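Local coordinates for rhodopsin (Rubrobacter xylanophilus, PDB 6KFQ), which is a retinal-binding, light-driven proton pump of the microbial rhodopsin family, notable for its exceptionally high thermostability, at residues Leu61-Trp69 with Leu116-Arg127. Residues are numbered along the deposited sequence; the frame is centred on the assembly and turned at random.
Sequences LPDGREFYW and LWAGATVNVAGR. With MPG ([(Z)-octadec-9-enyl] (2R)-2,3-bis(oxidanyl)propanoate), chain B.
Val-122, Phe-67 and Arg-65 carry this contact, where the beta hairpin following helix 32-53 of the microbial rhodopsin fold lies against the turn joining helices 98-120 and 124-153. Val-122 rests its two methyls against the CB and carboxylate of Asp-63, CG1 lying 3.6 Å from Asp-63 CB, while CG2 also reaches Pro-62 CD. Deeper in, Phe-67 has its CG anti to the backbone N (chi1 179°), which sends the ring across to the last turn of helix 98-120. One ring face lies over the Gly-119 carbonyl carbon and Ala-120 N, and Leu-116 CD1 meets the ring edge, 3.6 Å from Phe-67 CZ. Gly-119, with no side chain, lets the ring come this close, its CA 3.6 Å from Phe-67 CE1. Between Val-122 and the Phe-67 ring, Arg-65 NH2 donates to Gly-119 O at 3.2 Å, with that oxygen close to the guanidinium plane, and NH1 adds a weak bond to it. Arg-127 NH1 lies over one face of the Arg-65 guanidinium, offset toward its rim, with Asp-63 probably offsetting the like charges. With an alanine at Arg-65, Gly-119 O is likely to lose both donors and Asp-63 its salt-bridge partner. That bridge runs from Arg-65 NE to Asp-63 OD2 at 2.9 Å, on the syn side but tilted 32° out of the carboxylate plane.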
loop_
_atom_site.group_PDB
_atom_site.type_symbol
_atom_site.label_atom_id
_atom_site.label_comp_id
_atom_site.label_asym_id
_atom_site.label_seq_id
_atom_site.Cartn_x
_atom_site.Cartn_y
_atom_site.Cartn_z
ATOM N N LEU A 61 -22.990 4.249 8.944
ATOM C CA LEU A 61 -23.002 3.286 10.030
ATOM C C LEU A 61 -24.166 3.571 10.965
ATOM O O LEU A 61 -24.804 4.622 10.882
ATOM C CB LEU A 61 -21.666 3.335 10.765
ATOM C CG LEU A 61 -20.444 2.857 9.976
ATOM C CD1 LEU A 61 -19.191 2.908 10.842
ATOM C CD2 LEU A 61 -20.662 1.449 9.442
ATOM N N PRO A 62 -24.492 2.634 11.861
ATOM C CA PRO A 62 -25.584 2.894 12.815
ATOM C C PRO A 62 -25.364 4.115 13.699
ATOM O O PRO A 62 -26.346 4.657 14.220
ATOM C CB PRO A 62 -25.639 1.605 13.645
ATOM C CG PRO A 62 -25.133 0.554 12.715
ATOM C CD PRO A 62 -24.071 1.220 11.882
ATOM N N ASP A 63 -24.126 4.571 13.895
ATOM C CA ASP A 63 -23.902 5.804 14.643
ATOM C C ASP A 63 -23.937 7.053 13.762
ATOM O O ASP A 63 -23.718 8.159 14.267
ATOM C CB ASP A 63 -22.571 5.733 15.403
ATOM C CG ASP A 63 -21.383 5.465 14.493
ATOM O OD1 ASP A 63 -21.526 5.545 13.254
ATOM O OD2 ASP A 63 -20.294 5.158 15.024
ATOM N N GLY A 64 -24.204 6.911 12.467
ATOM C CA GLY A 64 -24.286 8.053 11.582
ATOM C C GLY A 64 -22.995 8.428 10.881
ATOM O O GLY A 64 -23.013 9.308 10.011
ATOM N N ARG A 65 -21.875 7.804 11.229
ATOM C CA ARG A 65 -20.638 8.073 10.508
ATOM C C ARG A 65 -20.713 7.504 9.098
ATOM O O ARG A 65 -21.167 6.376 8.890
ATOM C CB ARG A 65 -19.439 7.469 11.242
ATOM C CG ARG A 65 -19.116 8.124 12.571
ATOM C CD ARG A 65 -17.823 7.566 13.161
ATOM N NE ARG A 65 -17.961 6.176 13.591
ATOM C CZ ARG A 65 -17.268 5.153 13.097
ATOM N NH1 ARG A 65 -16.365 5.346 12.144
ATOM N NH2 ARG A 65 -17.475 3.929 13.569
ATOM N N GLU A 66 -20.274 8.291 8.120
ATOM C CA GLU A 66 -20.080 7.752 6.783
ATOM C C GLU A 66 -18.743 7.029 6.740
ATOM O O GLU A 66 -17.701 7.608 7.066
ATOM C CB GLU A 66 -20.133 8.850 5.721
ATOM C CG GLU A 66 -20.163 8.293 4.300
ATOM C CD GLU A 66 -20.211 9.366 3.228
ATOM O OE1 GLU A 66 -20.261 10.564 3.576
ATOM O OE2 GLU A 66 -20.194 9.005 2.032
ATOM N N PHE A 67 -18.773 5.759 6.354
ATOM C CA PHE A 67 -17.604 4.891 6.431
ATOM C C PHE A 67 -17.271 4.399 5.029
ATOM O O PHE A 67 -18.043 3.635 4.441
ATOM C CB PHE A 67 -17.857 3.722 7.386
ATOM C CG PHE A 67 -16.698 2.768 7.498
ATOM C CD1 PHE A 67 -15.429 3.229 7.822
ATOM C CD2 PHE A 67 -16.879 1.411 7.285
ATOM C CE1 PHE A 67 -14.358 2.355 7.922
ATOM C CE2 PHE A 67 -15.816 0.525 7.394
ATOM C CZ PHE A 67 -14.552 0.997 7.713
ATOM N N TYR A 68 -16.127 4.841 4.501
ATOM C CA TYR A 68 -15.618 4.393 3.201
ATOM C C TYR A 68 -14.872 3.077 3.378
ATOM O O TYR A 68 -13.653 3.042 3.564
ATOM C CB TYR A 68 -14.715 5.453 2.577
ATOM C CG TYR A 68 -15.490 6.567 1.921
ATOM C CD1 TYR A 68 -15.885 6.475 0.594
ATOM C CD2 TYR A 68 -15.843 7.704 2.631
ATOM C CE1 TYR A 68 -16.605 7.489 -0.012
ATOM C CE2 TYR A 68 -16.560 8.724 2.038
ATOM C CZ TYR A 68 -16.939 8.611 0.716
ATOM O OH TYR A 68 -17.651 9.622 0.116
ATOM N N TRP A 69 -15.612 1.966 3.300
ATOM C CA TRP A 69 -15.010 0.654 3.510
ATOM C C TRP A 69 -14.303 0.111 2.274
ATOM O O TRP A 69 -13.428 -0.752 2.418
ATOM C CB TRP A 69 -16.079 -0.344 3.966
ATOM C CG TRP A 69 -17.280 -0.349 3.087
ATOM C CD1 TRP A 69 -18.426 0.356 3.271
ATOM C CD2 TRP A 69 -17.453 -1.091 1.874
ATOM N NE1 TRP A 69 -19.307 0.104 2.248
ATOM C CE2 TRP A 69 -18.735 -0.784 1.378
ATOM C CE3 TRP A 69 -16.653 -1.990 1.165
ATOM C CZ2 TRP A 69 -19.235 -1.341 0.202
ATOM C CZ3 TRP A 69 -17.147 -2.539 -0.004
ATOM C CH2 TRP A 69 -18.424 -2.216 -0.473
ATOM N N LEU A 116 -10.168 -2.375 9.212
ATOM C CA LEU A 116 -11.517 -2.314 8.662
ATOM C C LEU A 116 -12.549 -2.636 9.731
ATOM O O LEU A 116 -13.581 -1.960 9.847
ATOM C CB LEU A 116 -11.640 -3.278 7.482
ATOM C CG LEU A 116 -13.057 -3.522 6.960
ATOM C CD1 LEU A 116 -13.682 -2.231 6.455
ATOM C CD2 LEU A 116 -13.034 -4.573 5.863
ATOM N N TRP A 117 -12.276 -3.677 10.524
ATOM C CA TRP A 117 -13.155 -4.048 11.626
ATOM C C TRP A 117 -13.274 -2.915 12.637
ATOM O O TRP A 117 -14.377 -2.598 13.098
ATOM C CB TRP A 117 -12.617 -5.318 12.284
ATOM C CG TRP A 117 -13.484 -5.890 13.339
ATOM C CD1 TRP A 117 -14.768 -5.544 13.636
ATOM C CD2 TRP A 117 -13.128 -6.937 14.250
ATOM N NE1 TRP A 117 -15.232 -6.310 14.682
ATOM C CE2 TRP A 117 -14.240 -7.171 15.073
ATOM C CE3 TRP A 117 -11.970 -7.696 14.445
ATOM C CZ2 TRP A 117 -14.234 -8.136 16.084
ATOM C CZ3 TRP A 117 -11.965 -8.656 15.454
ATOM C CH2 TRP A 117 -13.090 -8.865 16.256
ATOM N N ALA A 118 -12.151 -2.279 12.973
ATOM C CA ALA A 118 -12.186 -1.124 13.863
ATOM C C ALA A 118 -13.012 0.007 13.261
ATOM O O ALA A 118 -13.817 0.633 13.956
ATOM C CB ALA A 118 -10.763 -0.646 14.159
ATOM N N GLY A 119 -12.830 0.279 11.966
ATOM C CA GLY A 119 -13.571 1.367 11.342
ATOM C C GLY A 119 -15.069 1.122 11.315
ATOM O O GLY A 119 -15.865 2.048 11.511
ATOM N N ALA A 120 -15.473 -0.127 11.068
ATOM C CA ALA A 120 -16.885 -0.495 11.019
ATOM C C ALA A 120 -17.524 -0.619 12.394
ATOM O O ALA A 120 -18.755 -0.707 12.483
ATOM C CB ALA A 120 -17.048 -1.818 10.262
ATOM N N THR A 121 -16.736 -0.615 13.462
ATOM C CA THR A 121 -17.255 -0.851 14.803
ATOM C C THR A 121 -17.795 0.448 15.386
ATOM O O THR A 121 -17.097 1.469 15.407
ATOM C CB THR A 121 -16.166 -1.437 15.707
ATOM O OG1 THR A 121 -15.762 -2.707 15.189
ATOM C CG2 THR A 121 -16.678 -1.632 17.134
ATOM N N VAL A 122 -19.045 0.408 15.849
ATOM C CA VAL A 122 -19.657 1.592 16.443
ATOM C C VAL A 122 -19.251 1.730 17.906
ATOM O O VAL A 122 -18.989 2.840 18.386
ATOM C CB VAL A 122 -21.187 1.537 16.272
ATOM C CG1 VAL A 122 -21.869 2.594 17.123
ATOM C CG2 VAL A 122 -21.558 1.717 14.811
ATOM N N ASN A 123 -19.187 0.611 18.629
ATOM C CA ASN A 123 -18.763 0.620 20.022
ATOM C C ASN A 123 -17.375 1.238 20.154
ATOM O O ASN A 123 -16.407 0.748 19.562
ATOM C CB ASN A 123 -18.770 -0.805 20.571
ATOM C CG ASN A 123 -18.499 -0.855 22.055
ATOM O OD1 ASN A 123 -17.376 -0.614 22.499
ATOM N ND2 ASN A 123 -19.531 -1.168 22.838
ATOM N N VAL A 124 -17.276 2.305 20.950
ATOM C CA VAL A 124 -16.036 3.076 21.012
ATOM C C VAL A 124 -14.911 2.272 21.652
ATOM O O VAL A 124 -13.744 2.421 21.274
ATOM C CB VAL A 124 -16.272 4.407 21.752
ATOM C CG1 VAL A 124 -16.690 4.161 23.202
ATOM C CG2 VAL A 124 -15.033 5.289 21.690
ATOM N N ALA A 125 -15.230 1.407 22.618
ATOM C CA ALA A 125 -14.187 0.630 23.276
ATOM C C ALA A 125 -13.682 -0.486 22.371
ATOM O O ALA A 125 -12.484 -0.798 22.365
ATOM C CB ALA A 125 -14.712 0.065 24.597
ATOM N N GLY A 126 -14.576 -1.105 21.604
ATOM C CA GLY A 126 -14.135 -2.106 20.655
ATOM C C GLY A 126 -13.307 -1.505 19.539
ATOM O O GLY A 126 -12.370 -2.137 19.047
ATOM N N ARG A 127 -13.623 -0.271 19.141
ATOM C CA ARG A 127 -12.842 0.391 18.100
ATOM C C ARG A 127 -11.410 0.634 18.560
ATOM O O ARG A 127 -10.457 0.441 17.791
ATOM C CB ARG A 127 -13.520 1.703 17.707
ATOM C CG ARG A 127 -13.056 2.285 16.385
ATOM C CD ARG A 127 -14.038 3.345 15.913
ATOM N NE ARG A 127 -13.950 4.535 16.748
ATOM C CZ ARG A 127 -14.970 5.334 17.030
ATOM N NH1 ARG A 127 -16.181 5.067 16.558
ATOM N NH2 ARG A 127 -14.777 6.397 17.799
HETATM C C2 MPG B . -12.990 -6.827 20.409
HETATM C C3 MPG B . -11.805 -7.699 20.048
HETATM C C4 MPG B . -10.589 -7.458 20.912
HETATM C C5 MPG B . -10.550 -8.255 22.195
HETATM C C6 MPG B . -10.013 -9.662 22.043
HETATM C C7 MPG B . -8.517 -9.732 21.761
HETATM C C8 MPG B . -7.959 -11.123 21.680
HETATM C C9 MPG B . -6.465 -11.156 21.568
HETATM C C10 MPG B . -5.734 -11.716 20.632
HETATM C C11 MPG B . -4.238 -11.652 20.586
HETATM C C12 MPG B . -3.554 -12.987 20.541
HETATM C C13 MPG B . -3.358 -13.564 19.146
HETATM C C14 MPG B . -2.542 -14.835 19.122
HETATM C C15 MPG B . -2.149 -15.318 17.743
HETATM C C16 MPG B . -1.282 -16.558 17.758
HETATM C C17 MPG B . -0.827 -17.079 16.420
HETATM C C18 MPG B . -0.000 -18.343 16.510
HETATM O O1 MPG B . -15.097 -5.885 19.700
HETATM C C1 MPG B . -14.093 -6.878 19.386
HETATM C CXD MPG B . -17.165 -4.773 19.339
HETATM O O2 MPG B . -16.720 -4.092 20.499
HETATM C C21 MPG B . -18.500 -5.461 19.576
HETATM O O3 MPG B . -19.471 -4.500 19.962
HETATM O O4 MPG B . -16.239 -6.366 17.820
HETATM C CX3 MPG B . -16.121 -5.770 18.859
#